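Local coordinates for uncharacterized protein (Bacteroides uniformis ATCC 8492, PDB 4Q68) that probably acts as a highly specific N-acetylmuramoyl-L-alanine amidase of the NlpC/P60 type, cutting cell-wall peptide from its sugar, at residues A194-A206 with V213-K225. Numbering follows the deposited sequence.
Sequences AFYADNKLLLVHA and VVVSKVPLSQMLK
Ser216 binds Leu203 twice, through its backbone and its side chain. Its backbone N gives a 2.8 Å bond to Leu203 O, and its OG receives Leu203 N at 3.0 Å, almost straight at 174°. With chi1 at 64°, OG sits between its own N and carbonyl carbon and donates to Val218 O (2.8 Å). Replacing the serine with alanine removes the hydroxyl, and Leu203 N would probably lose its acceptor and Val218 O its donor. Further along, Leu220 N bonds Leu201 O at 2.9 Å, and a water that accepts from Ser221 N lies 3.0 Å from Leu201 O, placed to bridge the two. On the other side of Ser216, His205 and Val214 form a hydrogen-bonded pair. The His205 ring, which hydrogen-bonds His190 through ND1, has CE of selenomethionine Met223, in one of its two conformers, over one face, 4.0 Å from the centroid; SE touches Leu203 CB at 3.9 Å, the side chains crossing at about a right angle. On the opposite sheet face Val215 CG1 touches Leu202 CD1 at 3.5 Å and meets the Phe195 ring at its edge. The hydroxyl thus replaces a backbone carbonyl as acceptor for Leu203 N, while the Leu220 bond joins helix to hairpin.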
# COMPACT_ATOMS: atom_id res chain seq x y z
N ALA A 194 -8.77 -6.51 -1.43
CA ALA A 194 -9.40 -7.81 -1.31
C ALA A 194 -10.75 -7.88 -2.02
O ALA A 194 -11.58 -6.99 -1.87
CB ALA A 194 -9.60 -8.14 0.15
N PHE A 195 -10.97 -8.97 -2.74
CA PHE A 195 -12.21 -9.19 -3.48
C PHE A 195 -12.54 -10.68 -3.44
O PHE A 195 -11.83 -11.50 -4.01
CB PHE A 195 -12.01 -8.73 -4.92
CG PHE A 195 -13.14 -9.08 -5.88
CD1 PHE A 195 -14.47 -9.08 -5.48
CD2 PHE A 195 -12.86 -9.36 -7.20
CE1 PHE A 195 -15.49 -9.39 -6.38
CE2 PHE A 195 -13.89 -9.65 -8.10
CZ PHE A 195 -15.19 -9.67 -7.69
N TYR A 196 -13.66 -11.01 -2.79
CA TYR A 196 -14.18 -12.37 -2.80
C TYR A 196 -15.06 -12.55 -4.03
O TYR A 196 -16.07 -11.86 -4.20
CB TYR A 196 -14.98 -12.68 -1.55
CG TYR A 196 -14.14 -12.88 -0.32
CD1 TYR A 196 -13.64 -14.12 0.01
CD2 TYR A 196 -13.83 -11.81 0.52
CE1 TYR A 196 -12.88 -14.32 1.14
CE2 TYR A 196 -13.06 -11.99 1.66
CZ TYR A 196 -12.59 -13.25 1.97
OH TYR A 196 -11.83 -13.47 3.10
N ALA A 197 -14.69 -13.50 -4.88
CA ALA A 197 -15.43 -13.83 -6.08
C ALA A 197 -15.74 -15.30 -6.00
O ALA A 197 -14.83 -16.13 -6.00
CB ALA A 197 -14.61 -13.51 -7.33
N ASP A 198 -17.03 -15.63 -5.85
CA ASP A 198 -17.45 -17.01 -5.70
C ASP A 198 -16.65 -17.70 -4.61
O ASP A 198 -16.13 -18.81 -4.81
CB ASP A 198 -17.29 -17.73 -7.04
CG ASP A 198 -17.84 -19.15 -7.02
OD1 ASP A 198 -18.83 -19.41 -6.31
OD2 ASP A 198 -17.28 -20.00 -7.74
N ASN A 199 -16.56 -17.01 -3.48
CA ASN A 199 -15.88 -17.48 -2.28
C ASN A 199 -14.35 -17.59 -2.33
O ASN A 199 -13.75 -17.82 -1.29
CB ASN A 199 -16.50 -18.77 -1.76
CG ASN A 199 -17.96 -18.59 -1.42
OD1 ASN A 199 -18.32 -17.66 -0.69
ND2 ASN A 199 -18.81 -19.45 -1.97
N LYS A 200 -13.72 -17.38 -3.49
CA LYS A 200 -12.26 -17.31 -3.52
C LYS A 200 -11.85 -15.90 -3.17
O LYS A 200 -12.45 -14.93 -3.66
CB LYS A 200 -11.72 -17.67 -4.90
CG LYS A 200 -12.04 -19.09 -5.27
CD LYS A 200 -11.49 -19.48 -6.62
CE LYS A 200 -11.71 -20.96 -6.91
NZ LYS A 200 -13.15 -21.29 -6.97
N LEU A 201 -10.82 -15.76 -2.34
CA LEU A 201 -10.24 -14.46 -2.07
C LEU A 201 -9.22 -14.13 -3.15
O LEU A 201 -8.14 -14.74 -3.22
CB LEU A 201 -9.59 -14.42 -0.69
CG LEU A 201 -8.82 -13.14 -0.37
CD1 LEU A 201 -9.69 -11.90 -0.44
CD2 LEU A 201 -8.18 -13.26 0.99
N LEU A 202 -9.62 -13.19 -4.01
CA LEU A 202 -8.83 -12.65 -5.10
C LEU A 202 -8.31 -11.27 -4.71
O LEU A 202 -8.66 -10.72 -3.67
CB LEU A 202 -9.66 -12.55 -6.39
CG LEU A 202 -10.45 -13.78 -6.80
CD1 LEU A 202 -11.16 -13.51 -8.11
CD2 LEU A 202 -9.55 -15.01 -6.90
N LEU A 203 -7.44 -10.73 -5.55
CA LEU A 203 -6.91 -9.39 -5.36
C LEU A 203 -7.20 -8.53 -6.58
O LEU A 203 -6.96 -8.95 -7.72
CB LEU A 203 -5.40 -9.47 -5.13
CG LEU A 203 -4.78 -8.24 -4.48
CD1 LEU A 203 -5.20 -8.15 -3.02
CD2 LEU A 203 -3.27 -8.28 -4.58
N VAL A 204 -7.73 -7.34 -6.34
CA VAL A 204 -7.81 -6.29 -7.35
C VAL A 204 -6.53 -5.48 -7.19
O VAL A 204 -6.25 -4.95 -6.11
CB VAL A 204 -9.05 -5.41 -7.16
CG1 VAL A 204 -9.04 -4.25 -8.14
CG2 VAL A 204 -10.30 -6.25 -7.34
N HIS A 205 -5.71 -5.40 -8.23
CA HIS A 205 -4.40 -4.80 -8.09
C HIS A 205 -3.84 -4.35 -9.42
O HIS A 205 -4.25 -4.82 -10.48
CB HIS A 205 -3.43 -5.77 -7.38
CG HIS A 205 -3.05 -6.96 -8.20
ND1 HIS A 205 -1.75 -7.24 -8.50
CD2 HIS A 205 -3.80 -7.93 -8.79
CE1 HIS A 205 -1.69 -8.34 -9.23
NE2 HIS A 205 -2.92 -8.77 -9.42
N ALA A 206 -2.90 -3.42 -9.34
CA ALA A 206 -2.15 -2.97 -10.52
C ALA A 206 -1.02 -3.94 -10.76
O ALA A 206 -0.08 -4.02 -9.96
CB ALA A 206 -1.64 -1.55 -10.33
N VAL A 213 -4.57 -2.68 -14.30
CA VAL A 213 -5.30 -3.10 -13.11
C VAL A 213 -6.20 -4.28 -13.47
O VAL A 213 -6.96 -4.22 -14.45
CB VAL A 213 -6.13 -1.94 -12.54
CG1 VAL A 213 -6.95 -2.38 -11.34
CG2 VAL A 213 -5.25 -0.75 -12.18
N VAL A 214 -6.11 -5.34 -12.68
CA VAL A 214 -6.80 -6.60 -12.94
C VAL A 214 -7.44 -7.14 -11.66
O VAL A 214 -7.08 -6.77 -10.54
CB VAL A 214 -5.85 -7.69 -13.48
CG1 VAL A 214 -5.17 -7.22 -14.75
CG2 VAL A 214 -4.80 -8.09 -12.43
N VAL A 215 -8.39 -8.05 -11.86
CA VAL A 215 -8.77 -9.04 -10.86
C VAL A 215 -7.83 -10.22 -11.05
O VAL A 215 -7.69 -10.75 -12.15
CB VAL A 215 -10.22 -9.52 -11.07
CG1 VAL A 215 -10.55 -10.64 -10.10
CG2 VAL A 215 -11.20 -8.38 -10.93
N SER A 216 -7.16 -10.65 -9.99
CA SER A 216 -6.23 -11.76 -10.12
C SER A 216 -6.92 -13.01 -10.65
O SER A 216 -8.05 -13.33 -10.30
CB SER A 216 -5.53 -12.03 -8.80
OG SER A 216 -6.42 -12.44 -7.78
N LYS A 217 -6.21 -13.74 -11.52
CA LYS A 217 -6.74 -14.97 -12.10
C LYS A 217 -6.66 -16.14 -11.12
O LYS A 217 -7.43 -17.10 -11.24
CB LYS A 217 -6.03 -15.34 -13.39
CG LYS A 217 -6.30 -14.40 -14.56
CD LYS A 217 -7.68 -14.61 -15.17
CE LYS A 217 -7.82 -13.87 -16.49
NZ LYS A 217 -7.00 -14.48 -17.58
N VAL A 218 -5.74 -16.06 -10.16
CA VAL A 218 -5.60 -17.05 -9.12
C VAL A 218 -5.88 -16.38 -7.78
O VAL A 218 -5.80 -15.15 -7.65
CB VAL A 218 -4.19 -17.70 -9.14
CG1 VAL A 218 -3.94 -18.35 -10.49
CG2 VAL A 218 -3.07 -16.68 -8.82
N PRO A 219 -6.22 -17.16 -6.76
CA PRO A 219 -6.44 -16.57 -5.45
C PRO A 219 -5.18 -15.91 -4.89
O PRO A 219 -4.05 -16.25 -5.26
CB PRO A 219 -6.87 -17.77 -4.60
CG PRO A 219 -7.39 -18.77 -5.58
CD PRO A 219 -6.51 -18.60 -6.76
N LEU A 220 -5.40 -14.97 -3.99
CA LEU A 220 -4.29 -14.33 -3.29
C LEU A 220 -3.32 -15.37 -2.69
O LEU A 220 -2.11 -15.19 -2.77
CB LEU A 220 -4.84 -13.38 -2.22
CG LEU A 220 -3.83 -12.64 -1.35
CD1 LEU A 220 -2.85 -11.83 -2.14
CD2 LEU A 220 -4.58 -11.77 -0.34
N SER A 221 -3.86 -16.44 -2.12
CA SER A 221 -3.02 -17.50 -1.57
C SER A 221 -2.03 -18.02 -2.61
O SER A 221 -0.87 -18.30 -2.29
CB SER A 221 -3.88 -18.65 -1.06
OG SER A 221 -4.73 -19.12 -2.09
N GLN A 222 -2.49 -18.20 -3.85
CA GLN A 222 -1.64 -18.70 -4.93
C GLN A 222 -0.62 -17.65 -5.37
O GLN A 222 0.52 -17.97 -5.68
CB GLN A 222 -2.48 -19.15 -6.13
CG GLN A 222 -1.70 -19.87 -7.22
CD GLN A 222 -1.18 -21.20 -6.78
OE1 GLN A 222 0.00 -21.53 -6.98
NE2 GLN A 222 -2.05 -21.99 -6.19
N MSE A 223 -1.06 -16.39 -5.44
CA MSE A 223 -0.12 -15.31 -5.75
C MSE A 223 1.05 -15.34 -4.79
O MSE A 223 2.21 -15.19 -5.19
CB MSE A 223 -0.81 -13.95 -5.63
CG MSE A 223 -1.90 -13.69 -6.66
SE MSE A 223 -2.74 -11.96 -6.39
CE MSE A 223 -1.18 -10.81 -6.61
N LEU A 224 0.76 -15.53 -3.51
CA LEU A 224 1.82 -15.59 -2.51
C LEU A 224 2.71 -16.82 -2.72
O LEU A 224 3.93 -16.73 -2.70
CB LEU A 224 1.23 -15.57 -1.10
CG LEU A 224 0.38 -14.35 -0.74
CD1 LEU A 224 -0.29 -14.54 0.60
CD2 LEU A 224 1.22 -13.07 -0.70
N LYS A 225 2.09 -17.98 -2.95
CA LYS A 225 2.84 -19.21 -3.16
C LYS A 225 3.82 -19.07 -4.33
O LYS A 225 4.93 -19.60 -4.29
CB LYS A 225 1.84 -20.35 -3.41
CG LYS A 225 2.39 -21.76 -3.29
CD LYS A 225 1.26 -22.79 -3.32
CE LYS A 225 1.79 -24.22 -3.32
NZ LYS A 225 0.75 -25.20 -2.89
O HOH W 1 -6.59 -16.33 -1.15